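Local structure of C381 turret protein (Sulfolobus turreted icosahedral virus, 4IND) at residues Tyr18-Ser23 / Val32-Val37; Gln26-Phe31 / Tyr40-Ile45; Ser286-Gln291 / Ser295-Lys300. The protein forms the turret of an archaeal icosahedral virus, probably as a five-subunit assembly in which each subunit carries three jelly-roll domains. All blocks are in the same frame, centred on the assembly; numbering follows the deposited sequence.

Contact 1 (Tyr18-Ser23 / Val32-Val37)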
loop_
_atom_site.group_PDB
_atom_site.type_symbol
_atom_site.label_atom_id
_atom_site.label_comp_id
_atom_site.label_asym_id
_atom_site.label_seq_id
_atom_site.Cartn_x
_atom_site.Cartn_y
_atom_site.Cartn_z
ATOM N N TYR A 18 4.160 6.532 -26.153
ATOM C CA TYR A 18 4.769 7.085 -24.929
ATOM C C TYR A 18 6.286 7.123 -24.982
ATOM O O TYR A 18 6.939 7.684 -24.103
ATOM C CB TYR A 18 4.279 6.344 -23.698
ATOM C CG TYR A 18 2.797 6.557 -23.450
ATOM C CD1 TYR A 18 2.353 7.577 -22.629
ATOM C CD2 TYR A 18 1.842 5.756 -24.065
ATOM C CE1 TYR A 18 1.002 7.783 -22.397
ATOM C CE2 TYR A 18 0.493 5.958 -23.849
ATOM C CZ TYR A 18 0.077 6.974 -23.013
ATOM O OH TYR A 18 -1.257 7.179 -22.785
ATOM N N TYR A 19 6.851 6.524 -26.015
ATOM C CA TYR A 19 8.277 6.569 -26.230
ATOM C C TYR A 19 8.583 6.486 -27.721
ATOM O O TYR A 19 8.001 5.654 -28.427
ATOM C CB TYR A 19 8.979 5.430 -25.507
ATOM C CG TYR A 19 10.454 5.447 -25.841
ATOM C CD1 TYR A 19 11.314 6.334 -25.205
ATOM C CD2 TYR A 19 10.986 4.593 -26.792
ATOM C CE1 TYR A 19 12.676 6.363 -25.508
ATOM C CE2 TYR A 19 12.342 4.618 -27.107
ATOM C CZ TYR A 19 13.181 5.500 -26.459
ATOM O OH TYR A 19 14.529 5.549 -26.780
ATOM N N TYR A 20 9.478 7.357 -28.184
ATOM C CA TYR A 20 9.931 7.380 -29.566
ATOM C C TYR A 20 11.447 7.375 -29.582
ATOM O O TYR A 20 12.077 8.169 -28.880
ATOM C CB TYR A 20 9.508 8.673 -30.272
ATOM C CG TYR A 20 8.016 8.914 -30.400
ATOM C CD1 TYR A 20 7.340 8.610 -31.585
ATOM C CD2 TYR A 20 7.307 9.485 -29.354
ATOM C CE1 TYR A 20 5.972 8.840 -31.708
ATOM C CE2 TYR A 20 5.943 9.707 -29.446
ATOM C CZ TYR A 20 5.288 9.406 -30.646
ATOM O OH TYR A 20 3.944 9.632 -30.732
ATOM N N LYS A 21 12.043 6.493 -30.370
ATOM C CA LYS A 21 13.448 6.673 -30.709
ATOM C C LYS A 21 13.443 7.026 -32.181
ATOM O O LYS A 21 13.087 6.202 -33.015
ATOM C CB LYS A 21 14.266 5.400 -30.472
ATOM C CG LYS A 21 15.766 5.694 -30.645
ATOM C CD LYS A 21 16.643 4.575 -30.132
ATOM C CE LYS A 21 18.125 4.982 -30.195
ATOM N NZ LYS A 21 19.015 3.955 -29.539
ATOM N N LEU A 22 13.827 8.250 -32.504
ATOM C CA LEU A 22 13.517 8.790 -33.840
ATOM C C LEU A 22 14.491 8.348 -34.916
ATOM O O LEU A 22 14.305 8.630 -36.111
ATOM C CB LEU A 22 13.366 10.313 -33.759
ATOM C CG LEU A 22 12.209 10.703 -32.839
ATOM C CD1 LEU A 22 12.177 12.206 -32.629
ATOM C CD2 LEU A 22 10.868 10.214 -33.410
ATOM N N SER A 23 15.504 7.596 -34.501
ATOM C CA SER A 23 16.377 6.912 -35.452
ATOM C C SER A 23 15.801 5.575 -35.905
ATOM O O SER A 23 16.411 4.885 -36.730
ATOM C CB SER A 23 17.767 6.720 -34.846
ATOM O OG SER A 23 17.659 6.153 -33.561
ATOM N N VAL A 32 5.948 12.166 -36.970
ATOM C CA VAL A 32 5.654 13.247 -37.909
ATOM C C VAL A 32 4.266 13.100 -38.586
ATOM O O VAL A 32 3.963 13.772 -39.564
ATOM C CB VAL A 32 6.788 13.408 -38.942
ATOM C CG1 VAL A 32 8.114 13.571 -38.220
ATOM C CG2 VAL A 32 6.829 12.205 -39.922
ATOM N N ASN A 33 3.434 12.201 -38.057
ATOM C CA ASN A 33 2.021 12.117 -38.450
ATOM C C ASN A 33 1.170 12.118 -37.170
ATOM O O ASN A 33 0.118 11.477 -37.100
ATOM C CB ASN A 33 1.767 10.849 -39.260
ATOM C CG ASN A 33 0.360 10.794 -39.871
ATOM O OD1 ASN A 33 -0.347 11.806 -39.974
ATOM N ND2 ASN A 33 -0.044 9.598 -40.295
ATOM N N SER A 34 1.631 12.834 -36.157
ATOM C CA SER A 34 0.855 12.895 -34.917
ATOM C C SER A 34 1.142 14.129 -34.101
ATOM O O SER A 34 0.227 14.891 -33.785
ATOM C CB SER A 34 1.093 11.635 -34.073
ATOM O OG SER A 34 2.475 11.441 -33.860
ATOM N N ILE A 35 2.410 14.335 -33.752
ATOM C CA ILE A 35 2.746 15.390 -32.793
ATOM C C ILE A 35 3.848 16.372 -33.220
ATOM O O ILE A 35 4.108 17.346 -32.532
ATOM C CB ILE A 35 3.089 14.800 -31.416
ATOM C CG1 ILE A 35 4.355 13.946 -31.470
ATOM C CG2 ILE A 35 1.913 13.980 -30.881
ATOM C CD1 ILE A 35 4.800 13.411 -30.086
ATOM N N PHE A 36 4.474 16.125 -34.365
ATOM C CA PHE A 36 5.535 17.012 -34.836
ATOM C C PHE A 36 5.024 18.018 -35.864
ATOM O O PHE A 36 4.335 17.642 -36.813
ATOM C CB PHE A 36 6.726 16.199 -35.389
ATOM C CG PHE A 36 7.902 17.051 -35.810
ATOM C CD1 PHE A 36 8.787 17.551 -34.865
ATOM C CD2 PHE A 36 8.125 17.328 -37.148
ATOM C CE1 PHE A 36 9.873 18.327 -35.246
ATOM C CE2 PHE A 36 9.204 18.102 -37.555
ATOM C CZ PHE A 36 10.089 18.600 -36.603
ATOM N N VAL A 37 5.363 19.292 -35.667
ATOM C CA VAL A 37 4.928 20.373 -36.534
ATOM C C VAL A 37 6.164 20.939 -37.205
ATOM O O VAL A 37 7.117 21.328 -36.533
ATOM C CB VAL A 37 4.210 21.491 -35.729
ATOM C CG1 VAL A 37 3.687 22.589 -36.658
ATOM C CG2 VAL A 37 3.089 20.900 -34.872
HETATM O O HOH W 1 2.811 8.805 -32.910
#
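Y20 and I35 carry the apolar half of this contact, their side chains approaching from opposite directions. I35 CD1 lies 3.9 Å from Y20 CE2. It is equally close to the phenol oxygen, so one methyl meets the far end of the ring rather than its middle. The extended I35 chain (chi2 176°) is what carries that methyl out to the tyrosine. The ring of F31, edge-to-face with Y20, adds an aromatic neighbour.

The polar half runs through water. Y20 OH and S34 OG are 3.9 Å apart, too far for a direct bond, and water 1 spans the gap. It sits 2.6 Å from Y20 OH, in the plane of the ring at its edge, and donates to S34 OG over 2.8 Å. S34 OG is also bonded to the carbonyl oxygen of A30, in the last turn of helix 25-31, which ties the start of 32-37 to the helix it has just left. Y20 OH has a second partner in the backbone nitrogen of K17.

Backbone pairing places both sides in the first jelly roll: Y20 bonds with F143 of strand 138-147, and I35 with I70 of strand 67-71, in separate sheets. Both residues are buried, and each hydroxyl has a protein partner besides the shared water, so the tyrosine can end in apolar surroundings without leaving its oxygen unpaired.

Contact 2 (Gln26-Phe31 / Tyr40-Ile45)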
loop_
_atom_site.group_PDB
_atom_site.type_symbol
_atom_site.label_atom_id
_atom_site.label_comp_id
_atom_site.label_asym_id
_atom_site.label_seq_id
_atom_site.Cartn_x
_atom_site.Cartn_y
_atom_site.Cartn_z
ATOM N N GLN A 26 9.955 3.475 -38.145
ATOM C CA GLN A 26 8.541 3.429 -37.775
ATOM C C GLN A 26 8.179 4.411 -36.660
ATOM O O GLN A 26 7.067 4.940 -36.646
ATOM C CB GLN A 26 8.097 2.004 -37.439
ATOM C CG GLN A 26 8.280 1.617 -35.980
ATOM C CD GLN A 26 7.536 0.323 -35.634
ATOM O OE1 GLN A 26 7.184 -0.468 -36.523
ATOM N NE2 GLN A 26 7.287 0.112 -34.342
ATOM N N ASP A 27 9.105 4.690 -35.742
ATOM C CA ASP A 27 8.830 5.708 -34.728
ATOM C C ASP A 27 8.776 7.097 -35.354
ATOM O O ASP A 27 7.894 7.897 -35.024
ATOM C CB ASP A 27 9.881 5.692 -33.594
ATOM C CG ASP A 27 9.689 4.538 -32.627
ATOM O OD1 ASP A 27 8.890 3.638 -32.947
ATOM O OD2 ASP A 27 10.342 4.540 -31.536
ATOM N N LEU A 28 9.738 7.392 -36.229
ATOM C CA LEU A 28 9.786 8.705 -36.855
ATOM C C LEU A 28 8.509 8.898 -37.687
ATOM O O LEU A 28 7.865 9.953 -37.623
ATOM C CB LEU A 28 11.024 8.828 -37.758
ATOM C CG LEU A 28 11.137 10.136 -38.537
ATOM C CD1 LEU A 28 11.206 11.273 -37.529
ATOM C CD2 LEU A 28 12.357 10.140 -39.465
ATOM N N ASP A 29 8.144 7.882 -38.458
ATOM C CA ASP A 29 6.945 7.984 -39.305
ATOM C C ASP A 29 5.701 8.328 -38.486
ATOM O O ASP A 29 4.874 9.133 -38.901
ATOM C CB ASP A 29 6.698 6.690 -40.078
ATOM C CG ASP A 29 7.744 6.422 -41.141
ATOM O OD1 ASP A 29 8.577 7.316 -41.453
ATOM O OD2 ASP A 29 7.727 5.289 -41.679
ATOM N N ALA A 30 5.577 7.724 -37.308
ATOM C CA ALA A 30 4.432 8.015 -36.449
ATOM C C ALA A 30 4.540 9.439 -35.898
ATOM O O ALA A 30 3.574 10.191 -35.926
ATOM C CB ALA A 30 4.349 7.007 -35.326
ATOM N N PHE A 31 5.729 9.787 -35.398
ATOM C CA PHE A 31 6.025 11.087 -34.795
ATOM C C PHE A 31 5.606 12.249 -35.696
ATOM O O PHE A 31 4.968 13.202 -35.248
ATOM C CB PHE A 31 7.539 11.144 -34.484
ATOM C CG PHE A 31 7.976 12.334 -33.665
ATOM C CD1 PHE A 31 7.688 12.406 -32.311
ATOM C CD2 PHE A 31 8.773 13.335 -34.239
ATOM C CE1 PHE A 31 8.144 13.493 -31.536
ATOM C CE2 PHE A 31 9.217 14.414 -33.493
ATOM C CZ PHE A 31 8.907 14.503 -32.141
ATOM N N TYR A 40 11.653 18.412 -41.402
ATOM C CA TYR A 40 12.878 17.899 -40.820
ATOM C C TYR A 40 13.772 17.407 -41.927
ATOM O O TYR A 40 13.318 17.187 -43.046
ATOM C CB TYR A 40 12.599 16.795 -39.818
ATOM C CG TYR A 40 12.151 15.502 -40.442
ATOM C CD1 TYR A 40 13.079 14.554 -40.861
ATOM C CD2 TYR A 40 10.801 15.222 -40.597
ATOM C CE1 TYR A 40 12.663 13.357 -41.421
ATOM C CE2 TYR A 40 10.378 14.038 -41.156
ATOM C CZ TYR A 40 11.313 13.105 -41.555
ATOM O OH TYR A 40 10.911 11.913 -42.115
ATOM N N LYS A 41 15.059 17.285 -41.635
ATOM C CA LYS A 41 16.022 16.699 -42.566
ATOM C C LYS A 41 16.690 15.576 -41.804
ATOM O O LYS A 41 17.123 15.757 -40.662
ATOM C CB LYS A 41 17.119 17.695 -42.964
ATOM C CG LYS A 41 16.671 18.976 -43.611
ATOM C CD LYS A 41 17.887 19.914 -43.782
ATOM C CE LYS A 41 17.529 21.174 -44.558
ATOM N NZ LYS A 41 18.617 22.193 -44.464
ATOM N N LEU A 42 16.794 14.409 -42.422
ATOM C CA LEU A 42 17.381 13.276 -41.714
ATOM C C LEU A 42 18.886 13.390 -41.865
ATOM O O LEU A 42 19.404 13.504 -42.962
ATOM C CB LEU A 42 16.870 11.966 -42.285
ATOM C CG LEU A 42 17.023 10.731 -41.404
ATOM C CD1 LEU A 42 16.147 10.823 -40.152
ATOM C CD2 LEU A 42 16.664 9.493 -42.228
ATOM N N LYS A 43 19.603 13.405 -40.750
ATOM C CA LYS A 43 21.051 13.586 -40.814
ATOM C C LYS A 43 21.799 12.613 -39.945
ATOM O O LYS A 43 21.299 12.127 -38.933
ATOM C CB LYS A 43 21.456 15.008 -40.414
ATOM C CG LYS A 43 21.087 16.071 -41.423
ATOM C CD LYS A 43 21.726 17.406 -41.076
ATOM C CE LYS A 43 21.393 18.460 -42.127
ATOM N NZ LYS A 43 21.549 19.850 -41.598
ATOM N N GLN A 44 23.034 12.344 -40.330
ATOM C CA GLN A 44 23.848 11.501 -39.488
ATOM C C GLN A 44 24.440 12.343 -38.356
ATOM O O GLN A 44 25.134 13.335 -38.599
ATOM C CB GLN A 44 24.944 10.816 -40.300
ATOM C CG GLN A 44 25.687 9.773 -39.484
ATOM C CD GLN A 44 26.408 8.758 -40.337
ATOM O OE1 GLN A 44 25.817 7.780 -40.812
ATOM N NE2 GLN A 44 27.702 8.977 -40.528
ATOM N N ILE A 45 24.159 11.935 -37.128
ATOM C CA ILE A 45 24.515 12.678 -35.924
ATOM C C ILE A 45 25.549 11.862 -35.133
ATOM O O ILE A 45 25.373 10.666 -34.916
ATOM C CB ILE A 45 23.251 12.873 -35.027
ATOM C CG1 ILE A 45 22.244 13.808 -35.707
ATOM C CG2 ILE A 45 23.616 13.346 -33.625
ATOM C CD1 ILE A 45 22.833 15.099 -36.200
HETATM O O HOH W 2 8.882 9.611 -42.194
#
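L28 drives one branch into the angle between Y40 and L42, and this is the close-packed part of the contact. Its CD2 methyl comes within 3.5 Å of Y40 OH. The same methyl is 3.8 Å from Y40 CZ, so it touches the phenol end of the ring, while CD1 lies over one ring face. On its other flank L28 CD2 meets L42 CD1 at 3.9 Å. With CG opposite the backbone nitrogen (chi1 176°), L28 reaches out from the helix toward the strand. Y40 comes to meet it from the opposite direction, its ring set between the backbone nitrogen and the carbonyl carbon (chi1 72°). The backbones stay well apart, L28 CA and L42 CA being 10.1 Å from each other, so the link is made by side chains alone.

In the first jelly roll, the arrangement sets the short helix 25-31 against the start of the hairpin formed by strands 41-49 and 52-60. P59 of the second hairpin strand packs on both L28 and Y40 and so extends the apolar patch.

The outer margin is looser and more exposed. L42 is exposed and offers L28 a single methyl contact, and Y40 is only partly covered. D29, one residue along the helix, does not touch the strand directly; water 2 lies 3.1 Å from Y40 OH and close to D29 OD1, but its distance to the carboxylate is implausibly short, which makes that bridge doubtful. D29 OD1 has a charged partner in K25 at the start of the helix.

Contact 3 (Ser286-Gln291 / Ser295-Lys300). With 2HP (dihydrogenphosphate ion), chain B.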
loop_
_atom_site.group_PDB
_atom_site.type_symbol
_atom_site.label_atom_id
_atom_site.label_comp_id
_atom_site.label_asym_id
_atom_site.label_seq_id
_atom_site.Cartn_x
_atom_site.Cartn_y
_atom_site.Cartn_z
ATOM N N SER A 286 0.640 35.449 20.896
ATOM C CA SER A 286 1.043 34.422 19.941
ATOM C C SER A 286 2.100 33.552 20.588
ATOM O O SER A 286 3.016 34.060 21.234
ATOM C CB SER A 286 1.589 35.048 18.656
ATOM O OG SER A 286 2.093 34.041 17.792
ATOM N N ILE A 287 1.968 32.241 20.428
ATOM C CA ILE A 287 2.960 31.322 20.962
ATOM C C ILE A 287 3.826 30.832 19.821
ATOM O O ILE A 287 5.060 30.812 19.914
ATOM C CB ILE A 287 2.303 30.100 21.629
ATOM C CG1 ILE A 287 1.328 30.555 22.712
ATOM C CG2 ILE A 287 3.359 29.173 22.203
ATOM C CD1 ILE A 287 1.943 31.492 23.704
ATOM N N LEU A 288 3.179 30.432 18.733
ATOM C CA LEU A 288 3.903 29.925 17.587
ATOM C C LEU A 288 3.050 30.045 16.332
ATOM O O LEU A 288 1.850 29.793 16.357
ATOM C CB LEU A 288 4.308 28.472 17.831
ATOM C CG LEU A 288 5.379 27.881 16.914
ATOM C CD1 LEU A 288 6.351 28.967 16.452
ATOM C CD2 LEU A 288 6.111 26.768 17.648
ATOM N N ASN A 289 3.686 30.447 15.237
ATOM C CA ASN A 289 3.012 30.574 13.945
ATOM C C ASN A 289 3.957 30.124 12.845
ATOM O O ASN A 289 4.934 30.814 12.546
ATOM C CB ASN A 289 2.558 32.015 13.702
ATOM C CG ASN A 289 1.797 32.172 12.394
ATOM O OD1 ASN A 289 1.844 31.292 11.524
ATOM N ND2 ASN A 289 1.093 33.286 12.249
ATOM N N VAL A 290 3.695 28.955 12.261
ATOM C CA VAL A 290 4.593 28.444 11.211
ATOM C C VAL A 290 3.928 28.451 9.850
ATOM O O VAL A 290 4.399 27.802 8.907
ATOM C CB VAL A 290 5.176 27.054 11.551
ATOM C CG1 VAL A 290 5.944 27.115 12.881
ATOM C CG2 VAL A 290 4.054 26.005 11.637
ATOM N N GLN A 291 2.852 29.213 9.725
ATOM C CA GLN A 291 2.195 29.332 8.409
ATOM C C GLN A 291 3.171 29.829 7.338
ATOM O O GLN A 291 3.895 30.806 7.552
ATOM C CB GLN A 291 0.980 30.269 8.472
ATOM C CG GLN A 291 0.246 30.391 7.121
ATOM C CD GLN A 291 -0.828 31.461 7.120
ATOM O OE1 GLN A 291 -0.706 32.484 7.800
ATOM N NE2 GLN A 291 -1.890 31.234 6.348
ATOM N N SER A 295 5.846 23.735 7.000
ATOM C CA SER A 295 5.684 22.805 8.113
ATOM C C SER A 295 4.395 23.058 8.853
ATOM O O SER A 295 3.710 24.051 8.604
ATOM C CB SER A 295 6.871 22.908 9.076
ATOM O OG SER A 295 6.855 24.143 9.771
ATOM N N HIS A 296 4.060 22.161 9.776
ATOM C CA HIS A 296 2.915 22.368 10.656
ATOM C C HIS A 296 3.226 21.849 12.056
ATOM O O HIS A 296 4.344 21.411 12.320
ATOM C CB HIS A 296 1.640 21.740 10.079
ATOM C CG HIS A 296 1.709 20.261 9.910
ATOM N ND1 HIS A 296 2.276 19.657 8.804
ATOM C CD2 HIS A 296 1.250 19.249 10.689
ATOM C CE1 HIS A 296 2.181 18.348 8.919
ATOM N NE2 HIS A 296 1.555 18.071 10.052
ATOM N N LEU A 297 2.242 21.906 12.947
ATOM C CA LEU A 297 2.457 21.567 14.349
ATOM C C LEU A 297 1.579 20.428 14.836
ATOM O O LEU A 297 0.557 20.096 14.233
ATOM C CB LEU A 297 2.186 22.796 15.225
ATOM C CG LEU A 297 2.927 24.065 14.798
ATOM C CD1 LEU A 297 2.393 25.292 15.526
ATOM C CD2 LEU A 297 4.409 23.894 15.052
ATOM N N ARG A 298 1.985 19.837 15.950
ATOM C CA ARG A 298 1.154 18.882 16.661
ATOM C C ARG A 298 1.386 19.125 18.158
ATOM O O ARG A 298 2.522 19.097 18.621
ATOM C CB ARG A 298 1.556 17.462 16.283
ATOM C CG ARG A 298 0.720 16.408 16.939
ATOM C CD ARG A 298 0.997 15.052 16.353
ATOM N NE ARG A 298 0.012 14.092 16.827
ATOM C CZ ARG A 298 -0.105 12.852 16.372
ATOM N NH1 ARG A 298 0.709 12.419 15.423
ATOM N NH2 ARG A 298 -1.041 12.050 16.862
ATOM N N LEU A 299 0.320 19.395 18.907
ATOM C CA LEU A 299 0.462 19.720 20.334
ATOM C C LEU A 299 0.232 18.476 21.146
ATOM O O LEU A 299 -0.742 17.759 20.910
ATOM C CB LEU A 299 -0.536 20.789 20.769
ATOM C CG LEU A 299 -0.669 22.038 19.909
ATOM C CD1 LEU A 299 -1.566 23.059 20.604
ATOM C CD2 LEU A 299 0.696 22.629 19.618
ATOM N N LYS A 300 1.115 18.221 22.113
ATOM C CA LYS A 300 1.047 16.982 22.882
ATOM C C LYS A 300 0.629 17.220 24.331
ATOM O O LYS A 300 -0.022 16.385 24.948
ATOM C CB LYS A 300 2.400 16.260 22.846
ATOM C CG LYS A 300 2.944 16.024 21.458
ATOM C CD LYS A 300 1.984 15.203 20.624
ATOM C CE LYS A 300 1.917 13.760 21.101
ATOM N NZ LYS A 300 1.163 12.893 20.141
HETATM P P 2HP B . 0.559 14.954 10.188
HETATM O O1 2HP B . 1.317 15.549 11.336
HETATM O O2 2HP B . 1.319 15.452 8.992
HETATM O O3 2HP B . -0.919 15.474 10.213
HETATM O O4 2HP B . 0.631 13.400 10.197
#
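This is apolar packing between the two facing sheets of the third jelly roll, made chiefly by V290 against S295 and L297. Strand 283-289 is, within this chain, an outermost strand of one sheet; strand 295-305 is an inner strand of the other, and the chain crosses between them through a short connection. No hydrogen bond joins the two segments. V290 and L297 meet tip to tip, with V290 CG2 3.9 Å from L297 CG. The same valine methyl rests on the backbone of S295, 3.6 Å from its carbonyl oxygen. L288 CG lies 4.2 Å from L297 CD1, a looser touch and a tentative one, since L288 adopts two conformers.

Two local features shape the first segment. I287 and L288 both face I352, forming a classic beta bulge. At the strand end, N289 OD1 accepts from Q291 N over 2.9 Å, an Asx turn that closes round V290 as the chain leaves the strand.

H296 points away from this packing to the outer side of its sheet, where a dihydrogenphosphate ion sits at the ring edge. NE2 of H296 donates to phosphate O1 over 2.8 Å in a fairly straight bond (164°), O1 lying in the ring plane; the bond to O2 is bent and weak. H296 ND1 is paired with the backbone oxygen of G378, and K231, from the second domain, also binds the ion. Bonds from both ring nitrogens are consistent with a protonated imidazole, whose charge would favour holding an anion where two domains meet.

In the fold
Contacts 1 and 2 interlock in the first jelly roll, their segments alternating along the chain and their centres 8 Å apart. Helix 25-31, which contact 2 sets against its hairpin, lies in the chain between the two segments of contact 1 and is tied to both: D27 OD2 probably accepts a hydrogen bond from K21 N at 2.8 Å, and F31 O probably one from F36 N. Contact 1 is buried and places water between hydroxyls, whereas contact 2 is greasy at its centre and open toward solvent at its margin. Contact 3, centred about 51 Å from the centre of contact 1, is also buried and spans two sheets, but without bridging water, its polar chemistry lying at an anion site behind the packing.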